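Local coordinates for bromodomain protein, putative (Plasmodium falciparum 3D7, PDB 4PY6), which is an uncharacterised malaria-parasite protein whose bromodomain, the part described here, probably recognises acetylated lysine and is seen here with a dihydropteridinone ligand in its pocket, at residues Leu19-Gln22 against Trp23-Ile26; Lys33-Lys36 against Asn37-Asn40; Met94-Ile97 against Tyr98-Ile102; Met123-Glu126 against Phe127-Lys131. All blocks are in the same frame, centred on the assembly; numbering follows the deposited sequence.

In the fold
The fold is the helical bundle of a bromodomain, and the four contacts follow one another along its chain. Contact 1 starts helix 22-32 at the far end, its centre about 24 Å from that of contact 3, with no touch. Contacts 2, 3 and 4 meet in the interior: Leu35 CD1 lies 3.8 Å from Met94 CE, and Met94 CB 3.6 Å from Phe125 CZ. Lys124 ties contact 4 to contact 2, its NZ 3.0 Å from Asp38 OD2. Contact 3 lies beside the pocket, the Cys101 side chain about 4 Å from the bound ligand at nearest atoms; the Asn37 side chain of contact 2 is about 12 Å from it. Contacts 2 and 4 also touch the second subunit.

Contact 1 of 4, residues Leu19-Gln22 against Trp23-Ile26; sequences LLKQ and WEKI
Trp23 meets Lys21 with the pyrrole part of its indole. The two side chains run side by side in the same direction, and Lys21 CD comes within 3.5 Å of Trp23 NE1, obliquely to the ring. A chi1 of 66° sets Trp23 CG between its own backbone N and carbonyl carbon, which brings the indole alongside the lysine methylenes; elsewhere the ring takes an edge-to-face contact with Phe140.

Glu24 follows with a side-chain-to-backbone bond. With CG anti to the carbonyl carbon (chi1 -68°) and the chain extended beyond it, OE1 reaches Lys21 N at 2.8 Å, in a nearly straight bond (173°) that uses the anti lone pair of the carboxylate oxygen. Lys21 is the N-cap and Glu24 the third residue after it, so this is one half of a capping box; the lysine side chain, having no acceptor, cannot supply the reciprocal bond. OE1 has a second partner in the salt bridge to Arg18, and Leu20 CD2 packs against Glu24 CB at 3.8 Å.

Lys25 N donates to Lys21 O at 3.1 Å, the first turn of helix 22-32. Its extended side chain passes Leu20, with CE 3.6 Å from Leu20 O, and ends at a water. That water accepts from Lys25 NZ and donates to Gln22 OE1 at 2.7 Å, joining two side chains that cross at about a right angle.

Ile26 N bonds to Gln22 O at 3.2 Å. Its CG1 lies 3.3 Å from the same oxygen, and the side chain also touches Trp132 and Ile136 of helix 112-138.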
loop_
_atom_site.group_PDB
_atom_site.type_symbol
_atom_site.label_atom_id
_atom_site.label_comp_id
_atom_site.label_asym_id
_atom_site.label_seq_id
_atom_site.Cartn_x
_atom_site.Cartn_y
_atom_site.Cartn_z
ATOM N N LEU A 19 -26.144 2.059 -16.314
ATOM C CA LEU A 19 -25.491 3.297 -15.898
ATOM C C LEU A 19 -25.141 3.256 -14.416
ATOM O O LEU A 19 -26.028 3.129 -13.567
ATOM C CB LEU A 19 -26.352 4.531 -16.236
ATOM C CG LEU A 19 -26.551 4.837 -17.722
ATOM C CD1 LEU A 19 -27.830 5.609 -17.947
ATOM C CD2 LEU A 19 -25.359 5.589 -18.303
ATOM N N LEU A 20 -23.834 3.320 -14.118
ATOM C CA LEU A 20 -23.311 3.303 -12.754
ATOM C C LEU A 20 -23.616 4.619 -12.057
ATOM O O LEU A 20 -23.549 5.680 -12.685
ATOM C CB LEU A 20 -21.789 3.076 -12.773
ATOM C CG LEU A 20 -21.298 1.657 -12.513
ATOM C CD1 LEU A 20 -21.295 0.832 -13.790
ATOM C CD2 LEU A 20 -19.898 1.676 -11.938
ATOM N N LYS A 21 -23.938 4.553 -10.753
ATOM C CA LYS A 21 -24.199 5.734 -9.924
ATOM C C LYS A 21 -22.854 6.424 -9.683
ATOM O O LYS A 21 -21.814 5.766 -9.783
ATOM C CB LYS A 21 -24.845 5.332 -8.586
ATOM C CG LYS A 21 -26.229 4.702 -8.722
ATOM C CD LYS A 21 -26.516 3.745 -7.576
ATOM C CE LYS A 21 -27.872 3.096 -7.687
ATOM N NZ LYS A 21 -28.125 2.159 -6.558
ATOM N N GLN A 22 -22.863 7.739 -9.391
ATOM C CA GLN A 22 -21.624 8.490 -9.162
ATOM C C GLN A 22 -20.755 7.901 -8.047
ATOM O O GLN A 22 -19.542 7.823 -8.235
ATOM C CB GLN A 22 -21.878 9.999 -8.988
ATOM C CG GLN A 22 -20.620 10.879 -9.118
ATOM C CD GLN A 22 -19.905 10.808 -10.457
ATOM O OE1 GLN A 22 -20.506 10.623 -11.523
ATOM N NE2 GLN A 22 -18.596 10.994 -10.429
ATOM N N TRP A 23 -21.366 7.423 -6.934
ATOM C CA TRP A 23 -20.614 6.796 -5.837
ATOM C C TRP A 23 -19.953 5.485 -6.271
ATOM O O TRP A 23 -18.841 5.203 -5.831
ATOM C CB TRP A 23 -21.449 6.634 -4.549
ATOM C CG TRP A 23 -22.606 5.683 -4.640
ATOM C CD1 TRP A 23 -23.910 6.006 -4.873
ATOM C CD2 TRP A 23 -22.579 4.266 -4.414
ATOM N NE1 TRP A 23 -24.692 4.875 -4.842
ATOM C CE2 TRP A 23 -23.900 3.791 -4.568
ATOM C CE3 TRP A 23 -21.561 3.342 -4.119
ATOM C CZ2 TRP A 23 -24.231 2.436 -4.436
ATOM C CZ3 TRP A 23 -21.888 1.999 -3.998
ATOM C CH2 TRP A 23 -23.209 1.559 -4.147
ATOM N N GLU A 24 -20.620 4.714 -7.164
ATOM C CA GLU A 24 -20.111 3.455 -7.725
ATOM C C GLU A 24 -18.901 3.719 -8.637
ATOM O O GLU A 24 -17.980 2.901 -8.677
ATOM C CB GLU A 24 -21.204 2.714 -8.515
ATOM C CG GLU A 24 -22.351 2.177 -7.675
ATOM C CD GLU A 24 -23.460 1.487 -8.448
ATOM O OE1 GLU A 24 -24.026 2.114 -9.372
ATOM O OE2 GLU A 24 -23.792 0.330 -8.104
ATOM N N LYS A 25 -18.916 4.855 -9.371
ATOM C CA LYS A 25 -17.845 5.290 -10.275
ATOM C C LYS A 25 -16.574 5.679 -9.508
ATOM O O LYS A 25 -15.471 5.425 -9.999
ATOM C CB LYS A 25 -18.313 6.463 -11.152
ATOM C CG LYS A 25 -19.181 6.051 -12.331
ATOM C CD LYS A 25 -19.683 7.260 -13.103
ATOM C CE LYS A 25 -20.544 6.867 -14.276
ATOM N NZ LYS A 25 -21.145 8.054 -14.938
ATOM N N ILE A 26 -16.733 6.309 -8.317
ATOM C CA ILE A 26 -15.626 6.725 -7.444
ATOM C C ILE A 26 -14.908 5.478 -6.901
ATOM O O ILE A 26 -13.678 5.439 -6.901
ATOM C CB ILE A 26 -16.084 7.705 -6.311
ATOM C CG1 ILE A 26 -16.733 8.982 -6.896
ATOM C CG2 ILE A 26 -14.914 8.076 -5.373
ATOM C CD1 ILE A 26 -17.763 9.674 -5.978
HETATM O O HOH W 1 -22.485 9.349 -12.847
#

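Contact 2 of 4, residues Lys33-Lys36 against Asn37-Asn40; sequences KLLK and NDNN
Leu35 to Asp38 form a type I beta turn, closed by a straight but weak bond from Asp38 N to Leu35 O (3.5 Å). Lys33 O and Asn37 N are joined by a water that donates to the carbonyl at 2.7 Å and accepts only weakly from the amide.

Asp38 has chi1 67°, which places CG between the backbone N and the carbonyl carbon and leaves the carboxylate beside Leu35. The two side chains point the same way, with Leu35 CD2 3.9 Å from Asp38 OD2. The other oxygen, OD1, accepts from Asn40 N at 3.2 Å in an Asx turn, the donor standing 61° out of the carboxylate plane. At the turn's corner the Lys36 chain runs extended alongside the Asn37 amide, ND2 lying 3.5 Å from Lys36 CG and 3.6 Å from CE.

These residues belong to the long loop after helix 22-32, the ZA loop of bromodomains, and Leu35 points into the bundle between Met94, Tyr98 and Lys124.

Asp38 OD1 stands 3.0 Å from Leu35 O, and both are acceptors. The Asp38-Lys124 salt bridge at OD2, together with the Lys124 bond to Leu34 O, would be expected to offset the negative potential gathered there and to hold the turn against helix 112-138.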
loop_
_atom_site.group_PDB
_atom_site.type_symbol
_atom_site.label_atom_id
_atom_site.label_comp_id
_atom_site.label_asym_id
_atom_site.label_seq_id
_atom_site.Cartn_x
_atom_site.Cartn_y
_atom_site.Cartn_z
ATOM N N LYS A 33 -9.456 0.693 -9.090
ATOM C CA LYS A 33 -8.560 0.813 -10.254
ATOM C C LYS A 33 -7.078 0.889 -9.871
ATOM O O LYS A 33 -6.240 0.303 -10.560
ATOM C CB LYS A 33 -8.948 2.024 -11.122
ATOM C CG LYS A 33 -8.425 1.965 -12.557
ATOM C CD LYS A 33 -7.664 3.233 -12.931
ATOM C CE LYS A 33 -8.434 4.138 -13.865
ATOM N NZ LYS A 33 -8.401 3.647 -15.269
ATOM N N LEU A 34 -6.767 1.602 -8.774
ATOM C CA LEU A 34 -5.400 1.779 -8.281
ATOM C C LEU A 34 -4.886 0.575 -7.473
ATOM O O LEU A 34 -3.682 0.488 -7.221
ATOM C CB LEU A 34 -5.264 3.091 -7.478
ATOM C CG LEU A 34 -5.643 4.404 -8.190
ATOM C CD1 LEU A 34 -5.567 5.573 -7.238
ATOM C CD2 LEU A 34 -4.748 4.678 -9.396
ATOM N N LEU A 35 -5.786 -0.354 -7.092
ATOM C CA LEU A 35 -5.448 -1.553 -6.316
ATOM C C LEU A 35 -5.462 -2.846 -7.134
ATOM O O LEU A 35 -4.594 -3.692 -6.921
ATOM C CB LEU A 35 -6.384 -1.703 -5.105
ATOM C CG LEU A 35 -6.110 -0.798 -3.908
ATOM C CD1 LEU A 35 -7.394 -0.455 -3.201
ATOM C CD2 LEU A 35 -5.143 -1.450 -2.934
ATOM N N LYS A 36 -6.456 -3.008 -8.039
ATOM C CA LYS A 36 -6.658 -4.205 -8.870
ATOM C C LYS A 36 -5.515 -4.593 -9.825
ATOM O O LYS A 36 -5.466 -5.748 -10.254
ATOM C CB LYS A 36 -8.026 -4.187 -9.587
ATOM C CG LYS A 36 -8.130 -3.204 -10.752
ATOM C CD LYS A 36 -9.372 -3.454 -11.592
ATOM C CE LYS A 36 -9.358 -2.647 -12.866
ATOM N NZ LYS A 36 -10.532 -2.950 -13.725
ATOM N N ASN A 37 -4.609 -3.653 -10.156
ATOM C CA ASN A 37 -3.482 -3.929 -11.054
ATOM C C ASN A 37 -2.111 -3.478 -10.510
ATOM O O ASN A 37 -1.161 -3.322 -11.286
ATOM C CB ASN A 37 -3.757 -3.376 -12.458
ATOM C CG ASN A 37 -4.769 -4.181 -13.235
ATOM O OD1 ASN A 37 -4.504 -5.308 -13.674
ATOM N ND2 ASN A 37 -5.946 -3.612 -13.438
ATOM N N ASP A 38 -1.996 -3.313 -9.177
ATOM C CA ASP A 38 -0.740 -2.911 -8.538
ATOM C C ASP A 38 0.253 -4.077 -8.373
ATOM O O ASP A 38 -0.051 -5.204 -8.773
ATOM C CB ASP A 38 -0.987 -2.126 -7.224
ATOM C CG ASP A 38 -1.596 -2.860 -6.036
ATOM O OD1 ASP A 38 -1.701 -4.105 -6.088
ATOM O OD2 ASP A 38 -1.940 -2.190 -5.043
ATOM N N ASN A 39 1.435 -3.805 -7.785
ATOM C CA ASN A 39 2.496 -4.793 -7.566
ATOM C C ASN A 39 2.118 -5.913 -6.578
ATOM O O ASN A 39 2.778 -6.952 -6.562
ATOM C CB ASN A 39 3.803 -4.102 -7.145
ATOM C CG ASN A 39 4.287 -3.019 -8.087
ATOM O OD1 ASN A 39 4.070 -3.057 -9.305
ATOM N ND2 ASN A 39 4.984 -2.035 -7.542
ATOM N N ASN A 40 1.055 -5.705 -5.775
ATOM C CA ASN A 40 0.567 -6.669 -4.783
ATOM C C ASN A 40 -0.808 -7.273 -5.148
ATOM O O ASN A 40 -1.399 -7.984 -4.330
ATOM C CB ASN A 40 0.516 -6.009 -3.394
ATOM C CG ASN A 40 1.863 -5.637 -2.823
ATOM O OD1 ASN A 40 2.771 -6.467 -2.702
ATOM N ND2 ASN A 40 2.001 -4.389 -2.404
HETATM O O HOH W 2 -3.664 -0.570 -10.355
#

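Contact 3 of 4, residues Met94-Ile97 against Tyr98-Ile102; sequences MKLI and YKNCI
Tyr98, with chi1 -37°, swings its ring back along helix 87-104 toward Met94, and chi2 -59° sets the ring obliquely to the Met94 carbonyl, whose O lies 3.2 Å from Tyr98 CE2. Ile97 flanks the same ring: its CB stands over one face, offset toward the rim, and Ile97 CG2 approaches Tyr98 CD1 to 4.0 Å. At the ring's end Tyr98 OH is hydrogen-bonded to Tyr72 OH.

Asn100, at chi1 -78°, turns its amide back over the preceding turn, where CG is 3.2 Å from Leu96 O. Though ND2 is also near that oxygen, the angle is poor, and the amide donates to Lys68 O. Leu96 crosses the amide obliquely, with CD1 3.8 Å from Asn100 OD1.

In the bromodomain bundle the C-terminal end of this helix borders the pocket, which includes Phe104 and Asn105: Cys101 comes near the bound ligand, and Cys101 O accepts from the side chain of Asn105, probably fixing how that amide is presented.

Backbone bonds hold the turn, with Asn100 N donating to Leu96 O at 2.9 Å and Lys99 N to Lys95 O at 3.0 Å. Lys99 CG then rests 3.4 Å from Lys95 O. The lysine ammonium groups stay apart, NZ to NZ 5.5 Å, and Lys95 pairs with Asp122.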
loop_
_atom_site.group_PDB
_atom_site.type_symbol
_atom_site.label_atom_id
_atom_site.label_comp_id
_atom_site.label_asym_id
_atom_site.label_seq_id
_atom_site.Cartn_x
_atom_site.Cartn_y
_atom_site.Cartn_z
ATOM N N MET A 94 -13.847 -5.555 0.036
ATOM C CA MET A 94 -12.436 -5.252 -0.219
ATOM C C MET A 94 -11.590 -5.680 0.977
ATOM O O MET A 94 -10.560 -6.323 0.781
ATOM C CB MET A 94 -12.227 -3.764 -0.533
ATOM C CG MET A 94 -12.762 -3.332 -1.888
ATOM S SD MET A 94 -11.741 -3.840 -3.291
ATOM C CE MET A 94 -10.542 -2.546 -3.302
ATOM N N LYS A 95 -12.063 -5.385 2.213
ATOM C CA LYS A 95 -11.404 -5.763 3.470
ATOM C C LYS A 95 -11.370 -7.284 3.648
ATOM O O LYS A 95 -10.406 -7.813 4.204
ATOM C CB LYS A 95 -12.102 -5.110 4.679
ATOM C CG LYS A 95 -11.808 -3.613 4.871
ATOM C CD LYS A 95 -10.429 -3.309 5.475
ATOM C CE LYS A 95 -10.378 -3.414 6.983
ATOM N NZ LYS A 95 -9.039 -3.039 7.514
ATOM N N LEU A 96 -12.421 -7.976 3.161
ATOM C CA LEU A 96 -12.581 -9.428 3.217
ATOM C C LEU A 96 -11.472 -10.164 2.457
ATOM O O LEU A 96 -11.014 -11.198 2.939
ATOM C CB LEU A 96 -13.975 -9.814 2.692
ATOM C CG LEU A 96 -14.490 -11.234 2.919
ATOM C CD1 LEU A 96 -14.565 -11.581 4.402
ATOM C CD2 LEU A 96 -15.861 -11.401 2.292
ATOM N N ILE A 97 -11.026 -9.621 1.299
ATOM C CA ILE A 97 -9.944 -10.182 0.474
ATOM C C ILE A 97 -8.678 -10.375 1.327
ATOM O O ILE A 97 -8.125 -11.477 1.381
ATOM C CB ILE A 97 -9.630 -9.277 -0.762
ATOM C CG1 ILE A 97 -10.835 -9.125 -1.708
ATOM C CG2 ILE A 97 -8.386 -9.768 -1.516
ATOM C CD1 ILE A 97 -10.649 -8.039 -2.789
ATOM N N TYR A 98 -8.233 -9.291 1.983
ATOM C CA TYR A 98 -7.026 -9.265 2.801
ATOM C C TYR A 98 -7.178 -10.034 4.106
ATOM O O TYR A 98 -6.229 -10.700 4.519
ATOM C CB TYR A 98 -6.533 -7.821 3.022
ATOM C CG TYR A 98 -6.712 -6.919 1.815
ATOM C CD1 TYR A 98 -6.112 -7.223 0.595
ATOM C CD2 TYR A 98 -7.491 -5.770 1.890
ATOM C CE1 TYR A 98 -6.310 -6.422 -0.527
ATOM C CE2 TYR A 98 -7.657 -4.935 0.786
ATOM C CZ TYR A 98 -7.068 -5.267 -0.423
ATOM O OH TYR A 98 -7.241 -4.455 -1.518
ATOM N N LYS A 99 -8.373 -9.980 4.732
ATOM C CA LYS A 99 -8.675 -10.699 5.975
ATOM C C LYS A 99 -8.678 -12.225 5.775
ATOM O O LYS A 99 -8.253 -12.952 6.675
ATOM C CB LYS A 99 -10.008 -10.229 6.574
ATOM C CG LYS A 99 -9.908 -8.926 7.352
ATOM C CD LYS A 99 -11.244 -8.544 7.964
ATOM C CE LYS A 99 -11.164 -7.236 8.709
ATOM N NZ LYS A 99 -12.432 -6.933 9.425
ATOM N N ASN A 100 -9.144 -12.702 4.597
ATOM C CA ASN A 100 -9.182 -14.130 4.251
ATOM C C ASN A 100 -7.780 -14.700 4.076
ATOM O O ASN A 100 -7.545 -15.854 4.430
ATOM C CB ASN A 100 -9.991 -14.373 2.971
ATOM C CG ASN A 100 -11.489 -14.343 3.139
ATOM O OD1 ASN A 100 -12.033 -14.472 4.243
ATOM N ND2 ASN A 100 -12.194 -14.194 2.030
ATOM N N CYS A 101 -6.859 -13.893 3.523
ATOM C CA CYS A 101 -5.468 -14.271 3.277
ATOM C C CYS A 101 -4.675 -14.468 4.573
ATOM O O CYS A 101 -3.911 -15.426 4.671
ATOM C CB CYS A 101 -4.793 -13.264 2.352
ATOM S SG CYS A 101 -3.112 -13.721 1.861
ATOM N N ILE A 102 -4.862 -13.571 5.556
ATOM C CA ILE A 102 -4.177 -13.625 6.852
ATOM C C ILE A 102 -4.706 -14.787 7.710
ATOM O O ILE A 102 -3.912 -15.481 8.349
ATOM C CB ILE A 102 -4.223 -12.241 7.585
ATOM C CG1 ILE A 102 -3.727 -11.062 6.688
ATOM C CG2 ILE A 102 -3.518 -12.259 8.956
ATOM C CD1 ILE A 102 -2.280 -11.166 6.068
#

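Contact 4 of 4, residues Met123-Glu126 against Phe127-Lys131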
loop_
_atom_site.group_PDB
_atom_site.type_symbol
_atom_site.label_atom_id
_atom_site.label_comp_id
_atom_site.label_asym_id
_atom_site.label_seq_id
_atom_site.Cartn_x
_atom_site.Cartn_y
_atom_site.Cartn_z
ATOM N N MET A 123 -3.592 -1.599 3.869
ATOM C CA MET A 123 -3.132 -0.273 4.288
ATOM C C MET A 123 -3.328 0.732 3.156
ATOM O O MET A 123 -3.798 1.841 3.410
ATOM C CB MET A 123 -1.667 -0.320 4.753
ATOM C CG MET A 123 -1.450 -1.217 5.953
ATOM S SD MET A 123 0.207 -1.112 6.647
ATOM C CE MET A 123 0.072 -2.305 7.959
ATOM N N LYS A 124 -3.019 0.323 1.902
ATOM C CA LYS A 124 -3.190 1.140 0.695
ATOM C C LYS A 124 -4.681 1.423 0.450
ATOM O O LYS A 124 -5.029 2.559 0.123
ATOM C CB LYS A 124 -2.539 0.460 -0.526
ATOM C CG LYS A 124 -2.485 1.343 -1.769
ATOM C CD LYS A 124 -1.960 0.611 -2.990
ATOM C CE LYS A 124 -2.157 1.433 -4.238
ATOM N NZ LYS A 124 -1.548 0.792 -5.429
ATOM N N PHE A 125 -5.557 0.396 0.628
ATOM C CA PHE A 125 -7.010 0.515 0.469
ATOM C C PHE A 125 -7.598 1.471 1.507
ATOM O O PHE A 125 -8.441 2.300 1.156
ATOM C CB PHE A 125 -7.713 -0.863 0.528
ATOM C CG PHE A 125 -9.213 -0.790 0.726
ATOM C CD1 PHE A 125 -10.046 -0.343 -0.294
ATOM C CD2 PHE A 125 -9.788 -1.132 1.945
ATOM C CE1 PHE A 125 -11.426 -0.236 -0.098
ATOM C CE2 PHE A 125 -11.169 -1.030 2.139
ATOM C CZ PHE A 125 -11.978 -0.578 1.117
ATOM N N GLU A 126 -7.158 1.347 2.780
ATOM C CA GLU A 126 -7.604 2.191 3.893
ATOM C C GLU A 126 -7.266 3.660 3.665
ATOM O O GLU A 126 -8.049 4.523 4.061
ATOM C CB GLU A 126 -7.035 1.701 5.230
ATOM C CG GLU A 126 -7.821 0.561 5.863
ATOM C CD GLU A 126 -9.219 0.874 6.368
ATOM O OE1 GLU A 126 -9.471 2.028 6.787
ATOM O OE2 GLU A 126 -10.057 -0.055 6.379
ATOM N N PHE A 127 -6.117 3.943 3.011
ATOM C CA PHE A 127 -5.697 5.304 2.663
ATOM C C PHE A 127 -6.645 5.852 1.598
ATOM O O PHE A 127 -7.141 6.967 1.745
ATOM C CB PHE A 127 -4.235 5.331 2.163
ATOM C CG PHE A 127 -3.801 6.639 1.534
ATOM C CD1 PHE A 127 -3.932 6.850 0.164
ATOM C CD2 PHE A 127 -3.274 7.663 2.311
ATOM C CE1 PHE A 127 -3.547 8.063 -0.414
ATOM C CE2 PHE A 127 -2.885 8.875 1.730
ATOM C CZ PHE A 127 -3.018 9.064 0.371
ATOM N N LEU A 128 -6.883 5.061 0.530
ATOM C CA LEU A 128 -7.754 5.409 -0.593
ATOM C C LEU A 128 -9.209 5.584 -0.173
ATOM O O LEU A 128 -9.901 6.436 -0.732
ATOM C CB LEU A 128 -7.628 4.386 -1.736
ATOM C CG LEU A 128 -6.314 4.416 -2.528
ATOM C CD1 LEU A 128 -6.113 3.128 -3.295
ATOM C CD2 LEU A 128 -6.251 5.615 -3.470
ATOM N N TRP A 129 -9.664 4.799 0.826
ATOM C CA TRP A 129 -11.019 4.896 1.367
ATOM C C TRP A 129 -11.153 6.172 2.200
ATOM O O TRP A 129 -12.165 6.855 2.087
ATOM C CB TRP A 129 -11.387 3.654 2.194
ATOM C CG TRP A 129 -12.778 3.697 2.758
ATOM C CD1 TRP A 129 -13.141 4.082 4.015
ATOM C CD2 TRP A 129 -13.994 3.381 2.067
ATOM N NE1 TRP A 129 -14.507 4.015 4.154
ATOM C CE2 TRP A 129 -15.057 3.583 2.975
ATOM C CE3 TRP A 129 -14.290 2.930 0.769
ATOM C CZ2 TRP A 129 -16.395 3.351 2.630
ATOM C CZ3 TRP A 129 -15.615 2.697 0.429
ATOM C CH2 TRP A 129 -16.650 2.914 1.350
ATOM N N ASN A 130 -10.130 6.495 3.016
ATOM C CA ASN A 130 -10.099 7.689 3.867
ATOM C C ASN A 130 -10.028 8.978 3.041
ATOM O O ASN A 130 -10.676 9.966 3.392
ATOM C CB ASN A 130 -8.929 7.618 4.849
ATOM C CG ASN A 130 -9.338 7.724 6.299
ATOM O OD1 ASN A 130 -9.155 8.762 6.945
ATOM N ND2 ASN A 130 -9.886 6.645 6.847
ATOM N N LYS A 131 -9.250 8.956 1.944
ATOM C CA LYS A 131 -9.058 10.071 1.014
ATOM C C LYS A 131 -10.360 10.391 0.255
ATOM O O LYS A 131 -10.649 11.563 0.011
ATOM C CB LYS A 131 -7.927 9.723 0.024
ATOM C CG LYS A 131 -7.528 10.834 -0.942
ATOM C CD LYS A 131 -6.702 10.282 -2.096
ATOM C CE LYS A 131 -6.616 11.234 -3.267
ATOM N NZ LYS A 131 -5.700 12.374 -3.000
#
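Phe125 and Trp129, one turn apart, make the aromatic contact of this helix. Four residues apart and both with CG anti to the backbone N (chi1 165° and -179°), they project from the same side of the helix. Trp129 CB lies over one face of the Phe125 ring, and Phe125 CZ comes within 4.2 Å of Trp129 CE3. The Phe125 phenyl ring and the five-membered ring of Trp129 are 6.0 Å apart at their centroids, with planes 38° apart, an oblique pairing.

Other packing uses backbone carbonyls. Leu128 CG lies 3.5 Å from Lys124 O, an oxygen that also sits at the edge of the Phe127 ring, near its plane.

In the bundle, helix 112-138 turns Phe125, Leu128 and Trp129 inward: Phe125 and Leu128 touch Val31, and Phe125 and Trp129 touch Phe90. Its other flank faces the second subunit, where Phe127 packs on Met123 of that chain.

The backbone bonds are those of a regular alpha-helix, Trp129 N to Phe125 O at 2.8 Å and Leu128 N to Lys124 O at 3.1 Å among them.

Polar ends find partners elsewhere. Lys124 NZ is hydrogen-bonded to Ser120 OG of the second subunit, and Glu126, bent at chi2, is hydrogen-bonded through OE2 to Tyr91 OH.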